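Local coordinates for XRE family transcriptional regulator (Enterobacter cloacae subsp. cloacae, PDB 6B8W), which is a probable DNA-binding transcriptional regulator of the XRE family, represented here by its cupin domain, a beta-barrel fold that can bind manganese, at residues S47-M52 and S81-H86; H35-I40 and A70-H75. All blocks are in the same frame, centred on the assembly; numbering follows the deposited sequence.

Contact 1 of 2, residues S47-M52 and S81-H86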
ATOM      1  N   SER A  47      -1.838  10.531  -1.781  1.00 28.87           N
ATOM      2  CA  SER A  47      -1.840  11.925  -2.272  1.00 30.49           C
ATOM      3  C   SER A  47      -2.638  12.809  -1.308  1.00 29.17           C
ATOM      4  O   SER A  47      -3.577  12.357  -0.679  1.00 28.37           O
ATOM      5  CB  SER A  47      -2.403  12.012  -3.687  1.00 33.00           C
ATOM      6  OG  SER A  47      -3.752  11.617  -3.741  1.00 36.82           O
ATOM      7  N   GLY A  48      -2.227  14.057  -1.175  1.00 28.73           N
ATOM      8  CA  GLY A  48      -2.887  14.979  -0.261  1.00 29.74           C
ATOM      9  C   GLY A  48      -2.232  14.950   1.104  1.00 29.65           C
ATOM     10  O   GLY A  48      -1.076  14.572   1.224  1.00 29.72           O
ATOM     11  N   GLU A  49      -2.992  15.355   2.119  1.00 29.16           N
ATOM     12  CA  GLU A  49      -2.539  15.432   3.503  1.00 30.69           C
ATOM     13  C   GLU A  49      -3.622  14.852   4.383  1.00 28.96           C
ATOM     14  O   GLU A  49      -4.775  15.223   4.259  1.00 27.22           O
ATOM     15  CB  GLU A  49      -2.360  16.876   3.936  1.00 34.04           C
ATOM     16  CG  GLU A  49      -1.389  17.653   3.103  1.00 37.71           C
ATOM     17  CD  GLU A  49      -1.210  19.065   3.598  1.00 39.93           C
ATOM     18  OE1 GLU A  49      -1.823  19.445   4.625  1.00 37.94           O
ATOM     19  OE2 GLU A  49      -0.421  19.772   2.951  1.00 43.34           O
ATOM     20  N   LEU A  50      -3.245  13.933   5.254  1.00 27.72           N
ATOM     21  CA  LEU A  50      -4.183  13.292   6.150  1.00 26.96           C
ATOM     22  C   LEU A  50      -3.876  13.587   7.617  1.00 26.22           C
ATOM     23  O   LEU A  50      -2.716  13.577   8.038  1.00 27.39           O
ATOM     24  CB  LEU A  50      -4.102  11.775   5.949  1.00 26.56           C
ATOM     25  CG  LEU A  50      -5.004  10.903   6.834  1.00 25.58           C
ATOM     26  CD1 LEU A  50      -6.456  11.132   6.469  1.00 26.33           C
ATOM     27  CD2 LEU A  50      -4.650   9.430   6.674  1.00 24.94           C
ATOM     28  N   GLU A  51      -4.919  13.801   8.403  1.00 25.25           N
ATOM     29  CA  GLU A  51      -4.765  13.901   9.835  1.00 25.82           C
ATOM     30  C   GLU A  51      -5.274  12.580  10.439  1.00 24.82           C
ATOM     31  O   GLU A  51      -6.353  12.113  10.080  1.00 23.44           O
ATOM     32  CB  GLU A  51      -5.549  15.089  10.379  1.00 27.37           C
ATOM     33  CG  GLU A  51      -4.961  16.429   9.997  1.00 28.00           C
ATOM     34  CD  GLU A  51      -5.844  17.603  10.411  1.00 30.83           C
ATOM     35  OE1 GLU A  51      -7.098  17.487  10.361  1.00 30.04           O
ATOM     36  OE2 GLU A  51      -5.279  18.683  10.725  1.00 32.66           O
ATOM     37  N   MET A  52      -4.471  11.970  11.308  1.00 25.13           N
ATOM     38  CA  MET A  52      -4.829  10.733  12.006  1.00 26.43           C
ATOM     39  C   MET A  52      -4.843  10.994  13.501  1.00 26.11           C
ATOM     40  O   MET A  52      -3.887  11.564  14.041  1.00 25.64           O
ATOM     41  CB  MET A  52      -3.809   9.610  11.777  1.00 27.74           C
ATOM     42  CG  MET A  52      -3.858   8.926  10.430  1.00 29.41           C
ATOM     43  SD  MET A  52      -5.416   8.125  10.050  1.00 32.40           S
ATOM     44  CE  MET A  52      -5.514   6.903  11.357  1.00 31.95           C
ATOM     45  N   SER A  81      -7.289  19.778   4.789  1.00 29.24           N
ATOM     46  CA  SER A  81      -6.750  20.498   3.641  1.00 30.51           C
ATOM     47  C   SER A  81      -7.926  20.901   2.738  1.00 32.08           C
ATOM     48  O   SER A  81      -9.083  20.551   3.007  1.00 32.25           O
ATOM     49  CB  SER A  81      -5.783  19.606   2.831  1.00 30.31           C
ATOM     50  OG  SER A  81      -6.509  18.619   2.102  1.00 28.97           O
ATOM     51  N   SER A  82      -7.630  21.582   1.643  1.00 35.04           N
ATOM     52  CA  SER A  82      -8.658  22.028   0.693  1.00 37.37           C
ATOM     53  C   SER A  82      -8.852  21.125  -0.557  1.00 36.93           C
ATOM     54  O   SER A  82      -9.503  21.533  -1.514  1.00 37.44           O
ATOM     55  CB  SER A  82      -8.348  23.452   0.265  1.00 39.91           C
ATOM     56  OG  SER A  82      -7.067  23.474  -0.337  1.00 40.88           O
ATOM     57  N   ARG A  83      -8.282  19.923  -0.534  0.60 34.84           N
ATOM     58  CA  ARG A  83      -8.442  18.969  -1.626  0.60 34.46           C
ATOM     59  C   ARG A  83      -8.597  17.563  -1.062  0.60 32.81           C
ATOM     60  O   ARG A  83      -8.240  17.318   0.083  0.60 32.52           O
ATOM     61  CB  ARG A  83      -7.244  19.031  -2.566  0.60 34.95           C
ATOM     62  CG  ARG A  83      -5.937  18.546  -1.964  0.60 35.61           C
ATOM     63  CD  ARG A  83      -4.821  18.666  -2.981  0.60 37.08           C
ATOM     64  NE  ARG A  83      -3.565  18.124  -2.487  0.60 37.90           N
ATOM     65  CZ  ARG A  83      -2.773  18.712  -1.591  0.60 38.96           C
ATOM     66  NH1 ARG A  83      -3.105  19.877  -1.029  0.60 39.43           N
ATOM     67  NH2 ARG A  83      -1.639  18.117  -1.241  0.60 38.47           N
ATOM     68  N   PRO A  84      -9.135  16.631  -1.864  1.00 33.48           N
ATOM     69  CA  PRO A  84      -9.251  15.246  -1.362  1.00 31.84           C
ATOM     70  C   PRO A  84      -7.921  14.640  -0.930  1.00 29.54           C
ATOM     71  O   PRO A  84      -6.866  15.013  -1.457  1.00 28.08           O
ATOM     72  CB  PRO A  84      -9.796  14.468  -2.560  1.00 32.74           C
ATOM     73  CG  PRO A  84     -10.457  15.494  -3.433  1.00 35.32           C
ATOM     74  CD  PRO A  84      -9.709  16.779  -3.223  1.00 34.31           C
ATOM     75  N   VAL A  85      -7.973  13.762   0.060  1.00 28.12           N
ATOM     76  CA  VAL A  85      -6.772  13.025   0.471  1.00 27.15           C
ATOM     77  C   VAL A  85      -7.033  11.560   0.168  1.00 26.86           C
ATOM     78  O   VAL A  85      -8.096  11.035   0.497  1.00 26.17           O
ATOM     79  CB  VAL A  85      -6.377  13.224   1.941  1.00 27.79           C
ATOM     80  CG1 VAL A  85      -7.498  12.826   2.897  1.00 28.37           C
ATOM     81  CG2 VAL A  85      -5.101  12.452   2.268  1.00 26.51           C
ATOM     82  N   HIS A  86      -6.072  10.933  -0.517  1.00 25.07           N
ATOM     83  CA  HIS A  86      -6.141   9.537  -0.891  1.00 25.41           C
ATOM     84  C   HIS A  86      -5.148   8.770  -0.026  1.00 25.45           C
ATOM     85  O   HIS A  86      -3.974   9.108   0.008  1.00 24.91           O
ATOM     86  CB  HIS A  86      -5.782   9.393  -2.375  1.00 26.26           C
ATOM     87  CG  HIS A  86      -5.789   7.980  -2.877  1.00 26.70           C
ATOM     88  ND1 HIS A  86      -5.076   7.592  -3.990  1.00 28.17           N
ATOM     89  CD2 HIS A  86      -6.373   6.857  -2.394  1.00 26.46           C
ATOM     90  CE1 HIS A  86      -5.258   6.300  -4.202  1.00 29.68           C
ATOM     91  NE2 HIS A  86      -6.024   5.824  -3.231  1.00 28.69           N
TER
HETATM   92  O   HOH W   1      -3.772   9.319  -5.664  1.00 32.76           O
HETATM   93  O   HOH W   2      -5.158  13.932  -3.283  1.00 44.65           O
HETATM   94  O   HOH W   3      -5.419  16.592   0.758  1.00 32.26           O
HETATM   95  O   HOH W   4       0.121  19.133   0.473  1.00 50.12           O
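In the modelled conformer, one of two, the Arg83 guanidinium lies obliquely against Gly48, with its NH2 3.5 Å from Gly48 CA; one water stands over a face of the group, displaced from its middle, and another sits in its plane at the edge. This edge water accepts from Arg83 NH2 and donates to Glu49 OE2 at 2.6 Å, a tentative water-bridged pairing of probably opposite charges, whose NH2 and OE2 remain 4.7 Å apart. In this conformer the extended chain of Arg83 from CG to NE carries the group across to Gly48. At the His86 ring, Ser47 OG approaches the edge near the ring plane, and an in-plane water links His86 ND1 to that hydroxyl; NE2 bonds to Ser21 OG on strand 17-24. A second water connects Ser47 OG with Pro84 O.

Between the backbones, Ser47 and His86 form an antiparallel hydrogen-bonded pair: Ser47 N donates to His86 O, and His86 N donates to Ser47 O at 2.9 Å with an N-H...O angle of 161°. This bridge joins the end of strand 40-47 to strand 85-92, neighbours in one antiparallel sheet of the cupin fold, while Gly48 and Glu49 lead the chain across to strand 50-54 of the other sheet. Val85 fills the inside of this bend. Its CG2, anti to the backbone N (CG1 has chi1 58°), lies 3.3 Å from Ser47 O and 3.9 Å from Leu50 CB, the two side chains crossing at about a right angle. Leu50 also packs on Val43, Val45 and Leu24, in the buried layer between the sheets. The water over the Arg83 face accepts from Glu49 N and donates to Ser81 OG at 2.7 Å; that hydroxyl also bonds to Asn79 OD1.

Contact 2 of 2, residues H35-I40 and A70-H75; sequences HEAGVI and AGDKPH
Val39 O is gripped by two donors: Gly71 N at 2.9 Å, and a water at 2.7 Å that also donates to Asp72 OD1. The amide approaches from above the carbonyl plane, 43° out of it. The other carboxylate oxygen, Asp72 OD2, accepts from Gly38 N at 3.2 Å, a bond fairly straight at the hydrogen (156°) although the amide stands above the carboxylate plane. With chi1 at 58°, the Asp72 carboxylate is set between its own backbone N and carbonyl carbon and reaches the turn, while CB packs 3.5 Å from Glu36 O.

Two beta turns thus meet, type II from Glu36 to Val39 and type I from Ala70 to Lys73, beside the antiparallel non-hydrogen-bonded pair of Ile40 and Ala70, where strands 40-47 and 66-70 of the cupin sheet adjoin. Alongside, His35 turns its ring obliquely to Gly71 O, with CD2 3.3 Å from that oxygen. A water accepts from His35 N and donates to Asp72 O, giving the two loops another polar link.

His75 belongs to the protein's manganese site, though no metal is bound to this chain in the model. Its ND1 bonds to Lys73 O at 2.8 Å. This straight, in-plane bond helps hold the ring's rotation, with NE2 weakly bonded to Glu41 OE1, another residue of the manganese site.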
ATOM      1  N   HIS A  35     -12.862  -3.037  15.934  1.00 27.65           N
ATOM      2  CA  HIS A  35     -12.218  -4.166  15.278  1.00 27.96           C
ATOM      3  C   HIS A  35     -11.959  -5.237  16.310  1.00 26.32           C
ATOM      4  O   HIS A  35     -11.972  -4.960  17.491  1.00 26.11           O
ATOM      5  CB  HIS A  35     -10.872  -3.778  14.665  1.00 29.43           C
ATOM      6  CG  HIS A  35     -10.960  -3.190  13.302  1.00 33.21           C
ATOM      7  ND1 HIS A  35     -11.094  -3.968  12.169  1.00 35.42           N
ATOM      8  CD2 HIS A  35     -10.815  -1.913  12.871  1.00 35.68           C
ATOM      9  CE1 HIS A  35     -11.093  -3.184  11.106  1.00 37.07           C
ATOM     10  NE2 HIS A  35     -10.933  -1.934  11.503  1.00 37.14           N
ATOM     11  N   GLU A  36     -11.721  -6.455  15.836  1.00 24.70           N
ATOM     12  CA  GLU A  36     -11.382  -7.559  16.687  1.00 25.11           C
ATOM     13  C   GLU A  36     -10.081  -7.253  17.447  1.00 24.39           C
ATOM     14  O   GLU A  36      -9.157  -6.646  16.887  1.00 23.33           O
ATOM     15  CB  GLU A  36     -11.187  -8.816  15.851  1.00 25.38           C
ATOM     16  CG  GLU A  36     -10.797 -10.048  16.653  1.00 26.27           C
ATOM     17  CD  GLU A  36     -10.475 -11.232  15.762  1.00 27.16           C
ATOM     18  OE1 GLU A  36     -10.687 -11.144  14.511  1.00 26.33           O
ATOM     19  OE2 GLU A  36     -10.000 -12.239  16.317  1.00 27.42           O
ATOM     20  N   ALA A  37     -10.020  -7.681  18.708  1.00 24.91           N
ATOM     21  CA  ALA A  37      -8.806  -7.521  19.534  1.00 24.97           C
ATOM     22  C   ALA A  37      -7.591  -8.070  18.791  1.00 25.12           C
ATOM     23  O   ALA A  37      -7.645  -9.166  18.246  1.00 25.47           O
ATOM     24  CB  ALA A  37      -8.972  -8.232  20.871  1.00 26.19           C
ATOM     25  N   GLY A  38      -6.500  -7.307  18.753  1.00 25.91           N
ATOM     26  CA  GLY A  38      -5.272  -7.765  18.090  1.00 26.71           C
ATOM     27  C   GLY A  38      -5.094  -7.345  16.637  1.00 26.49           C
ATOM     28  O   GLY A  38      -4.037  -7.577  16.047  1.00 28.08           O
ATOM     29  N   VAL A  39      -6.122  -6.757  16.030  1.00 25.78           N
ATOM     30  CA  VAL A  39      -5.995  -6.271  14.649  1.00 25.93           C
ATOM     31  C   VAL A  39      -4.929  -5.168  14.567  1.00 26.18           C
ATOM     32  O   VAL A  39      -4.838  -4.298  15.450  1.00 25.44           O
ATOM     33  CB  VAL A  39      -7.348  -5.729  14.130  1.00 26.28           C
ATOM     34  CG1 VAL A  39      -7.178  -4.777  12.951  1.00 27.16           C
ATOM     35  CG2 VAL A  39      -8.275  -6.882  13.787  1.00 25.83           C
ATOM     36  N   ILE A  40      -4.103  -5.235  13.526  1.00 26.31           N
ATOM     37  CA  ILE A  40      -3.108  -4.209  13.268  1.00 27.40           C
ATOM     38  C   ILE A  40      -3.543  -3.466  12.001  1.00 25.99           C
ATOM     39  O   ILE A  40      -3.957  -4.087  11.036  1.00 26.44           O
ATOM     40  CB  ILE A  40      -1.700  -4.766  13.067  1.00 27.84           C
ATOM     41  CG1 ILE A  40      -1.238  -5.559  14.283  1.00 29.55           C
ATOM     42  CG2 ILE A  40      -0.710  -3.627  12.757  1.00 28.35           C
ATOM     43  CD1 ILE A  40      -1.100  -4.752  15.570  1.00 30.37           C
ATOM     44  N   ALA A  70      -2.601  -0.154  16.594  1.00 25.59           N
ATOM     45  CA  ALA A  70      -3.613  -1.084  17.053  1.00 26.17           C
ATOM     46  C   ALA A  70      -4.963  -0.644  16.506  1.00 25.75           C
ATOM     47  O   ALA A  70      -5.507   0.372  16.936  1.00 26.19           O
ATOM     48  CB  ALA A  70      -3.636  -1.125  18.579  1.00 27.17           C
ATOM     49  N   GLY A  71      -5.496  -1.426  15.575  1.00 25.66           N
ATOM     50  CA  GLY A  71      -6.742  -1.096  14.885  1.00 25.90           C
ATOM     51  C   GLY A  71      -7.981  -1.230  15.740  1.00 25.99           C
ATOM     52  O   GLY A  71      -9.031  -0.673  15.410  1.00 26.34           O
ATOM     53  N   ASP A  72      -7.851  -1.976  16.830  1.00 25.68           N
ATOM     54  CA  ASP A  72      -8.955  -2.190  17.766  1.00 26.65           C
ATOM     55  C   ASP A  72      -9.122  -1.036  18.777  1.00 27.71           C
ATOM     56  O   ASP A  72     -10.019  -1.089  19.626  1.00 29.15           O
ATOM     57  CB  ASP A  72      -8.817  -3.550  18.484  1.00 26.70           C
ATOM     58  CG  ASP A  72      -7.518  -3.706  19.246  1.00 27.79           C
ATOM     59  OD1 ASP A  72      -6.525  -3.005  18.937  1.00 29.29           O
ATOM     60  OD2 ASP A  72      -7.471  -4.568  20.140  1.00 28.16           O
ATOM     61  N   LYS A  73      -8.255  -0.023  18.726  1.00 27.96           N
ATOM     62  CA  LYS A  73      -8.400   1.134  19.625  1.00 30.11           C
ATOM     63  C   LYS A  73      -9.057   2.272  18.838  1.00 28.47           C
ATOM     64  O   LYS A  73      -8.815   2.392  17.644  1.00 27.08           O
ATOM     65  CB  LYS A  73      -7.058   1.593  20.160  1.00 32.63           C
ATOM     66  CG  LYS A  73      -6.287   0.529  20.926  1.00 36.70           C
ATOM     67  CD  LYS A  73      -7.031   0.039  22.149  1.00 40.30           C
ATOM     68  CE  LYS A  73      -6.315  -1.137  22.775  1.00 44.04           C
ATOM     69  NZ  LYS A  73      -7.111  -1.645  23.916  1.00 46.84           N
ATOM     70  N   PRO A  74      -9.871   3.110  19.505  1.00 29.30           N
ATOM     71  CA  PRO A  74     -10.527   4.210  18.766  1.00 28.33           C
ATOM     72  C   PRO A  74      -9.524   5.106  18.046  1.00 27.31           C
ATOM     73  O   PRO A  74      -8.468   5.438  18.592  1.00 27.13           O
ATOM     74  CB  PRO A  74     -11.263   4.997  19.858  1.00 29.48           C
ATOM     75  CG  PRO A  74     -11.449   4.029  20.979  1.00 31.21           C
ATOM     76  CD  PRO A  74     -10.303   3.054  20.920  1.00 30.11           C
ATOM     77  N   HIS A  75      -9.810   5.410  16.794  1.00 25.82           N
ATOM     78  CA  HIS A  75      -8.954   6.291  16.005  1.00 25.31           C
ATOM     79  C   HIS A  75      -9.826   6.992  15.001  1.00 24.68           C
ATOM     80  O   HIS A  75     -10.983   6.598  14.820  1.00 24.47           O
ATOM     81  CB  HIS A  75      -7.789   5.543  15.342  1.00 24.92           C
ATOM     82  CG  HIS A  75      -8.182   4.389  14.476  1.00 24.28           C
ATOM     83  ND1 HIS A  75      -8.514   3.151  14.990  1.00 24.79           N
ATOM     84  CD2 HIS A  75      -8.199   4.252  13.127  1.00 24.09           C
ATOM     85  CE1 HIS A  75      -8.760   2.317  13.988  1.00 24.68           C
ATOM     86  NE2 HIS A  75      -8.580   2.963  12.852  1.00 23.70           N
TER
HETATM   87  O   HOH W   5     -12.543  -2.070  18.705  1.00 33.51           O
HETATM   88  O   HOH W   6      -4.522  -4.578  18.149  1.00 28.51           O

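How the contacts relate
Contacts 1 and 2 lie on opposite sides of the chain's centre, their own centres about 23 Å apart, and each combines buried and solvent-exposed residues. Strand 40-47 connects them, with its start in 35-40 and its end in 47-52. Contact 1 couples a two-bond strand pair to apolar packing between the sheets, and its polar outer side is bridged by waters. Contact 2 instead joins two loops through backbone and carboxylate bonds; it contains His75 of the manganese site and lies near Glu41 and Tyr77. They touch where Met52 CE packs 4.2 Å from His75 CD2; the side chains of Leu50, in contact 1, and Tyr77 also approach to about 4 Å.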